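Local coordinates for protein similar to metal-dependent hydrolase (Staphylococcus aureus subsp. aureus Mu50, PDB 3ESH), which is probably a metal-dependent hydrolase of the metallo-beta-lactamase superfamily, although its substrate is not established, at residues P50-T55 / A92-T97; F171-V174 / K178-H181. One frame throughout, in Å; residues are numbered along the deposited sequence.

The two contacts lie about 20 Å apart, centre to centre, on different seven-stranded sheets of the metallo-beta-lactamase fold. Contact 1 packs one face of strand 51-54, an inner strand of the first sheet, against the loop that follows helix 87-92; it is partly buried, is made by side chains alone and has no hydrogen bond across it. Contact 2, at the surface, joins strand 170-171, at one edge of the second sheet within the chain, to its neighbour 177-181, and there backbone hydrogen bonds do the holding, with apolar packing on one face and a charged pair outside. They meet where the CG2 methyl of T55 lies 4.1 Å from CG2 of V174.

Contact 1 (P50-T55 / A92-T97); sequences PILIQT and ANYNLT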
ATOM      1  N   PRO A  50     -13.391   2.588  33.681  1.00 36.24           N
ATOM      2  CA  PRO A  50     -12.446   3.599  33.204  1.00 36.03           C
ATOM      3  C   PRO A  50     -11.283   3.836  34.165  1.00 35.75           C
ATOM      4  O   PRO A  50     -11.384   3.566  35.353  1.00 33.92           O
ATOM      5  CB  PRO A  50     -13.331   4.822  33.025  1.00 34.49           C
ATOM      6  CG  PRO A  50     -14.616   4.202  32.556  1.00 34.80           C
ATOM      7  CD  PRO A  50     -14.779   3.060  33.543  1.00 34.86           C
ATOM      8  N   ILE A  51     -10.176   4.347  33.636  1.00 36.63           N
ATOM      9  CA  ILE A  51      -8.995   4.607  34.437  1.00 37.78           C
ATOM     10  C   ILE A  51      -8.823   6.088  34.720  1.00 39.61           C
ATOM     11  O   ILE A  51      -8.576   6.876  33.809  1.00 39.64           O
ATOM     12  CB  ILE A  51      -7.734   4.063  33.722  1.00 37.68           C
ATOM     13  CG1 ILE A  51      -7.879   2.552  33.529  1.00 35.93           C
ATOM     14  CG2 ILE A  51      -6.473   4.411  34.512  1.00 33.48           C
ATOM     15  CD1 ILE A  51      -6.734   1.899  32.784  1.00 37.27           C
ATOM     16  N   LEU A  52      -8.951   6.461  35.990  1.00 41.03           N
ATOM     17  CA  LEU A  52      -8.791   7.855  36.406  1.00 42.08           C
ATOM     18  C   LEU A  52      -7.319   8.181  36.606  1.00 43.18           C
ATOM     19  O   LEU A  52      -6.633   7.529  37.390  1.00 43.51           O
ATOM     20  CB  LEU A  52      -9.543   8.120  37.710  1.00 43.06           C
ATOM     21  CG  LEU A  52      -9.330   9.504  38.345  1.00 44.31           C
ATOM     22  CD1 LEU A  52      -9.718  10.594  37.356  1.00 43.07           C
ATOM     23  CD2 LEU A  52     -10.156   9.627  39.621  1.00 42.90           C
ATOM     24  N   ILE A  53      -6.840   9.189  35.888  1.00 43.49           N
ATOM     25  CA  ILE A  53      -5.446   9.611  35.996  1.00 44.23           C
ATOM     26  C   ILE A  53      -5.387  11.045  36.487  1.00 45.05           C
ATOM     27  O   ILE A  53      -5.937  11.938  35.838  1.00 47.05           O
ATOM     28  CB  ILE A  53      -4.723   9.597  34.643  1.00 44.57           C
ATOM     29  CG1 ILE A  53      -4.783   8.204  34.015  1.00 43.52           C
ATOM     30  CG2 ILE A  53      -3.291  10.066  34.827  1.00 43.85           C
ATOM     31  CD1 ILE A  53      -4.078   8.125  32.677  1.00 42.57           C
ATOM     32  N   GLN A  54      -4.716  11.274  37.612  1.00 45.66           N
ATOM     33  CA  GLN A  54      -4.590  12.626  38.155  1.00 47.70           C
ATOM     34  C   GLN A  54      -3.146  13.082  38.252  1.00 47.72           C
ATOM     35  O   GLN A  54      -2.355  12.485  38.965  1.00 47.82           O
ATOM     36  CB  GLN A  54      -5.241  12.714  39.543  1.00 46.33           C
ATOM     37  CG  GLN A  54      -6.749  12.631  39.521  1.00 47.94           C
ATOM     38  CD  GLN A  54      -7.375  12.662  40.900  1.00 48.19           C
ATOM     39  OE1 GLN A  54      -7.298  11.695  41.658  1.00 49.29           O
ATOM     40  NE2 GLN A  54      -8.002  13.781  41.233  1.00 49.42           N
ATOM     41  N   THR A  55      -2.805  14.130  37.518  1.00 48.04           N
ATOM     42  CA  THR A  55      -1.465  14.681  37.574  1.00 51.14           C
ATOM     43  C   THR A  55      -1.600  15.894  38.486  1.00 52.25           C
ATOM     44  O   THR A  55      -2.707  16.217  38.919  1.00 52.17           O
ATOM     45  CB  THR A  55      -0.975  15.147  36.189  1.00 52.15           C
ATOM     46  OG1 THR A  55      -1.743  16.282  35.761  1.00 54.28           O
ATOM     47  CG2 THR A  55      -1.123  14.031  35.170  1.00 52.72           C
ATOM     48  N   ALA A  92     -16.805  10.901  42.966  1.00 58.48           N
ATOM     49  CA  ALA A  92     -16.983  11.656  44.200  1.00 59.72           C
ATOM     50  C   ALA A  92     -16.001  11.161  45.265  1.00 60.70           C
ATOM     51  O   ALA A  92     -15.413  11.960  45.992  1.00 59.92           O
ATOM     52  CB  ALA A  92     -18.411  11.523  44.695  1.00 58.55           C
ATOM     53  N   ASN A  93     -15.826   9.842  45.340  1.00 61.32           N
ATOM     54  CA  ASN A  93     -14.908   9.234  46.302  1.00 61.99           C
ATOM     55  C   ASN A  93     -13.523   9.882  46.238  1.00 62.49           C
ATOM     56  O   ASN A  93     -12.709   9.698  47.144  1.00 62.28           O
ATOM     57  CB  ASN A  93     -14.764   7.727  46.047  1.00 62.96           C
ATOM     58  CG  ASN A  93     -16.077   6.975  46.190  1.00 65.07           C
ATOM     59  OD1 ASN A  93     -16.805   7.157  47.167  1.00 66.10           O
ATOM     60  ND2 ASN A  93     -16.379   6.113  45.216  1.00 66.06           N
ATOM     61  N   TYR A  94     -13.260  10.623  45.161  1.00 62.51           N
ATOM     62  CA  TYR A  94     -11.983  11.310  44.995  1.00 62.75           C
ATOM     63  C   TYR A  94     -12.174  12.820  44.969  1.00 62.51           C
ATOM     64  O   TYR A  94     -11.282  13.555  44.551  1.00 61.23           O
ATOM     65  CB  TYR A  94     -11.275  10.864  43.709  1.00 63.37           C
ATOM     66  CG  TYR A  94     -11.036   9.374  43.648  1.00 64.17           C
ATOM     67  CD1 TYR A  94     -11.987   8.518  43.085  1.00 63.26           C
ATOM     68  CD2 TYR A  94      -9.900   8.811  44.226  1.00 63.65           C
ATOM     69  CE1 TYR A  94     -11.814   7.141  43.107  1.00 63.40           C
ATOM     70  CE2 TYR A  94      -9.719   7.433  44.259  1.00 63.96           C
ATOM     71  CZ  TYR A  94     -10.678   6.603  43.702  1.00 63.41           C
ATOM     72  OH  TYR A  94     -10.519   5.238  43.770  1.00 61.60           O
ATOM     73  N   ASN A  95     -13.340  13.271  45.419  1.00 63.04           N
ATOM     74  CA  ASN A  95     -13.654  14.693  45.458  1.00 64.76           C
ATOM     75  C   ASN A  95     -13.636  15.311  44.069  1.00 64.64           C
ATOM     76  O   ASN A  95     -13.105  16.404  43.866  1.00 63.87           O
ATOM     77  CB  ASN A  95     -12.670  15.422  46.378  1.00 65.96           C
ATOM     78  CG  ASN A  95     -13.209  15.590  47.786  1.00 67.81           C
ATOM     79  OD1 ASN A  95     -14.112  16.404  48.020  1.00 69.04           O
ATOM     80  ND2 ASN A  95     -12.670  14.817  48.730  1.00 66.45           N
ATOM     81  N   LEU A  96     -14.229  14.594  43.119  1.00 64.50           N
ATOM     82  CA  LEU A  96     -14.307  15.044  41.737  1.00 64.16           C
ATOM     83  C   LEU A  96     -15.732  14.911  41.207  1.00 64.79           C
ATOM     84  O   LEU A  96     -16.520  14.091  41.682  1.00 65.38           O
ATOM     85  CB  LEU A  96     -13.359  14.226  40.860  1.00 63.89           C
ATOM     86  CG  LEU A  96     -11.860  14.365  41.135  1.00 63.34           C
ATOM     87  CD1 LEU A  96     -11.098  13.412  40.236  1.00 63.38           C
ATOM     88  CD2 LEU A  96     -11.413  15.796  40.895  1.00 61.62           C
ATOM     89  N   THR A  97     -16.046  15.730  40.212  1.00 64.39           N
ATOM     90  CA  THR A  97     -17.354  15.746  39.564  1.00 62.58           C
ATOM     91  C   THR A  97     -17.140  15.632  38.062  1.00 62.45           C
ATOM     92  O   THR A  97     -16.112  16.063  37.551  1.00 61.53           O
ATOM     93  CB  THR A  97     -18.089  17.077  39.848  1.00 61.83           C
ATOM     94  OG1 THR A  97     -18.688  17.017  41.145  1.00 62.89           O
ATOM     95  CG2 THR A  97     -19.154  17.360  38.797  1.00 61.18           C
TER
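L52 turns its CG anti to the backbone N (chi1 173°), which carries CD2 out to Y94 and L96, while L96, with CG anti to the carbonyl carbon (chi1 -65°), sends CD1 back toward the strand. In this metallo-beta-lactamase fold the contact packs the loop just after helix 87-92 on strand 51-54 of a sheet: the helix closes in a Schellman motif with N95, at positive phi, as its C-prime residue, and Y94 and L96 stand on either side of N95 in sequence. L52 CD2 does double duty. It sits over one face of the Y94 ring, 4.1 Å from CD1, the leucine and tyrosine side chains running past one another from opposing sides, and it meets L96 CD1 tip to tip at 3.9 Å. Branched leucines suit this place because their methyls pack against apolar neighbours without needing polar partners, and the broad tyrosine ring gives one of them a flat surface; the same ring also meets that of H9, on strand 6-10. Q54 is partly exposed, and its amide can combine apolar packing with a polar bond. Its extended chain comes from the opposite direction to L96 and carries NE2, hydrogen-bonded to N59 OD1, to 3.3 Å from L96 CD1.

Contact 2 (F171-V174 / K178-H181); sequences FEPV and KMQH
F171 and M179 form an antiparallel hydrogen-bonded pair, the point at which segment 171-174 is joined to strand 177-181. Two backbone bonds link them: M179 N donates to F171 O at 2.8 Å and is nearly straight (168°), while F171 N donates to M179 O at 3.1 Å with more bend. Beyond this pair the first segment leaves the strand, and the proline at P173, whose nitrogen carries no hydrogen, suits a place where pairing stops.

The side chains of F171 and M179 both project from the same face of the sheet, M179 beside F171. M179, a selenomethionine, is bent at chi3, and its SE lies at the edge of the F171 ring, near the ring plane, 4.2 Å from CD2. The same atom touches P173 CG at 4.1 Å, the two side chains crossing at about a right angle. The long, unbranched methionine chain, here with selenium in place of sulphur, suits this buried spot, since it can reach both the ring and the proline; V132 and L105, from the other sheet, also touch M179. The phenyl ring of F171 suits its place by packing on V132 too, and P173 N stands over the centre of one of its faces.

E172 and K178 run alongside each other at the exposed margin, both extended beyond CG. Glutamate and lysine suit it, as their aliphatic parts can lie together, E172 CG to K178 CG at 3.7 Å, while their charged ends stay at the surface. The salt bridge from E172 OE1 to K178 NZ is long, at 3.9 Å, so it is probably a modest electrostatic attraction. E172 OE2 has a weak hydrogen bond to G176 N, in the connection between the two strands.

The whole is a beta hairpin at the edge of the second sheet, its apolar face turned to the first, as in the two packed sheets of the alpha-beta/beta-alpha sandwich of the metallo-beta-lactamase fold.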
ATOM      1  N   PHE A 171       0.487  11.130  20.375  1.00 48.60           N
ATOM      2  CA  PHE A 171       0.021  12.400  20.928  1.00 48.21           C
ATOM      3  C   PHE A 171       0.264  12.416  22.430  1.00 48.86           C
ATOM      4  O   PHE A 171      -0.068  11.459  23.127  1.00 47.75           O
ATOM      5  CB  PHE A 171      -1.471  12.576  20.638  1.00 48.32           C
ATOM      6  CG  PHE A 171      -2.041  13.897  21.096  1.00 47.79           C
ATOM      7  CD1 PHE A 171      -1.441  15.098  20.738  1.00 48.21           C
ATOM      8  CD2 PHE A 171      -3.208  13.938  21.856  1.00 45.58           C
ATOM      9  CE1 PHE A 171      -2.002  16.325  21.130  1.00 48.49           C
ATOM     10  CE2 PHE A 171      -3.771  15.160  22.251  1.00 46.46           C
ATOM     11  CZ  PHE A 171      -3.173  16.350  21.889  1.00 44.72           C
ATOM     12  N   GLU A 172       0.860  13.500  22.917  1.00 50.76           N
ATOM     13  CA  GLU A 172       1.147  13.649  24.336  1.00 51.18           C
ATOM     14  C   GLU A 172       0.314  14.825  24.858  1.00 51.94           C
ATOM     15  O   GLU A 172       0.725  15.977  24.758  1.00 52.12           O
ATOM     16  CB  GLU A 172       2.651  13.906  24.533  1.00 53.98           C
ATOM     17  CG  GLU A 172       3.182  13.596  25.936  1.00 57.58           C
ATOM     18  CD  GLU A 172       4.704  13.723  26.050  1.00 59.06           C
ATOM     19  OE1 GLU A 172       5.405  13.500  25.042  1.00 60.89           O
ATOM     20  OE2 GLU A 172       5.199  14.029  27.157  1.00 60.32           O
ATOM     21  N   PRO A 173      -0.883  14.538  25.410  1.00 51.77           N
ATOM     22  CA  PRO A 173      -1.832  15.514  25.966  1.00 52.11           C
ATOM     23  C   PRO A 173      -1.209  16.422  27.028  1.00 51.88           C
ATOM     24  O   PRO A 173      -1.066  17.629  26.826  1.00 51.29           O
ATOM     25  CB  PRO A 173      -2.925  14.633  26.556  1.00 53.34           C
ATOM     26  CG  PRO A 173      -2.866  13.407  25.721  1.00 52.93           C
ATOM     27  CD  PRO A 173      -1.399  13.171  25.594  1.00 51.37           C
ATOM     28  N   VAL A 174      -0.873  15.827  28.168  1.00 52.39           N
ATOM     29  CA  VAL A 174      -0.236  16.533  29.276  1.00 52.64           C
ATOM     30  C   VAL A 174       1.071  15.760  29.476  1.00 52.56           C
ATOM     31  O   VAL A 174       1.119  14.559  29.214  1.00 52.28           O
ATOM     32  CB  VAL A 174      -1.128  16.474  30.549  1.00 53.30           C
ATOM     33  CG1 VAL A 174      -2.571  16.841  30.188  1.00 52.45           C
ATOM     34  CG2 VAL A 174      -1.083  15.100  31.168  1.00 54.43           C
ATOM     35  N   LYS A 178       1.328   9.512  27.155  1.00 41.15           N
ATOM     36  CA  LYS A 178       1.550   9.367  25.714  1.00 40.40           C
ATOM     37  C   LYS A 178       0.637   8.353  25.020  1.00 39.67           C
ATOM     38  O   LYS A 178       0.645   7.169  25.346  1.00 39.67           O
ATOM     39  CB  LYS A 178       3.016   9.001  25.441  1.00 42.51           C
ATOM     40  CG  LYS A 178       4.023   9.972  26.074  1.00 42.67           C
ATOM     41  CD  LYS A 178       5.450   9.720  25.604  1.00 46.65           C
ATOM     42  CE  LYS A 178       6.439  10.668  26.293  1.00 47.26           C
ATOM     43  NZ  LYS A 178       7.849  10.546  25.805  1.00 48.34           N
HETATM   44  N   MSE A 179      -0.151   8.831  24.063  1.00 38.31           N
HETATM   45  CA  MSE A 179      -1.059   7.967  23.307  1.00 36.35           C
HETATM   46  C   MSE A 179      -0.336   7.471  22.068  1.00 38.54           C
HETATM   47  O   MSE A 179       0.458   8.203  21.481  1.00 38.55           O
HETATM   48  CB  MSE A 179      -2.300   8.749  22.902  1.00 35.33           C
HETATM   49  CG  MSE A 179      -3.020   9.258  24.095  1.00 29.90           C
HETATM   50 SE   MSE A 179      -4.470  10.354  23.527  1.00 26.86          SE
HETATM   51  CE  MSE A 179      -5.775   9.023  23.328  1.00 21.68           C
ATOM     52  N   GLN A 180      -0.615   6.241  21.656  1.00 38.91           N
ATOM     53  CA  GLN A 180       0.064   5.681  20.487  1.00 39.50           C
ATOM     54  C   GLN A 180      -0.767   4.693  19.661  1.00 39.39           C
ATOM     55  O   GLN A 180      -1.209   3.653  20.149  1.00 38.75           O
ATOM     56  CB  GLN A 180       1.359   5.021  20.953  1.00 41.45           C
ATOM     57  CG  GLN A 180       2.190   4.435  19.853  1.00 46.74           C
ATOM     58  CD  GLN A 180       3.464   3.807  20.385  1.00 51.39           C
ATOM     59  OE1 GLN A 180       4.058   2.935  19.742  1.00 53.27           O
ATOM     60  NE2 GLN A 180       3.898   4.253  21.566  1.00 50.30           N
ATOM     61  N   HIS A 181      -0.965   5.035  18.399  1.00 38.35           N
ATOM     62  CA  HIS A 181      -1.738   4.223  17.459  1.00 38.87           C
ATOM     63  C   HIS A 181      -1.169   2.811  17.342  1.00 38.87           C
ATOM     64  O   HIS A 181      -0.042   2.637  16.904  1.00 39.54           O
ATOM     65  CB  HIS A 181      -1.726   4.903  16.080  1.00 38.35           C
ATOM     66  CG  HIS A 181      -2.554   4.205  15.044  1.00 37.32           C
ATOM     67  ND1 HIS A 181      -3.774   3.635  15.322  1.00 37.87           N
ATOM     68  CD2 HIS A 181      -2.368   4.067  13.710  1.00 38.26           C
ATOM     69  CE1 HIS A 181      -4.309   3.177  14.202  1.00 34.51           C
ATOM     70  NE2 HIS A 181      -3.477   3.429  13.211  1.00 35.39           N
TER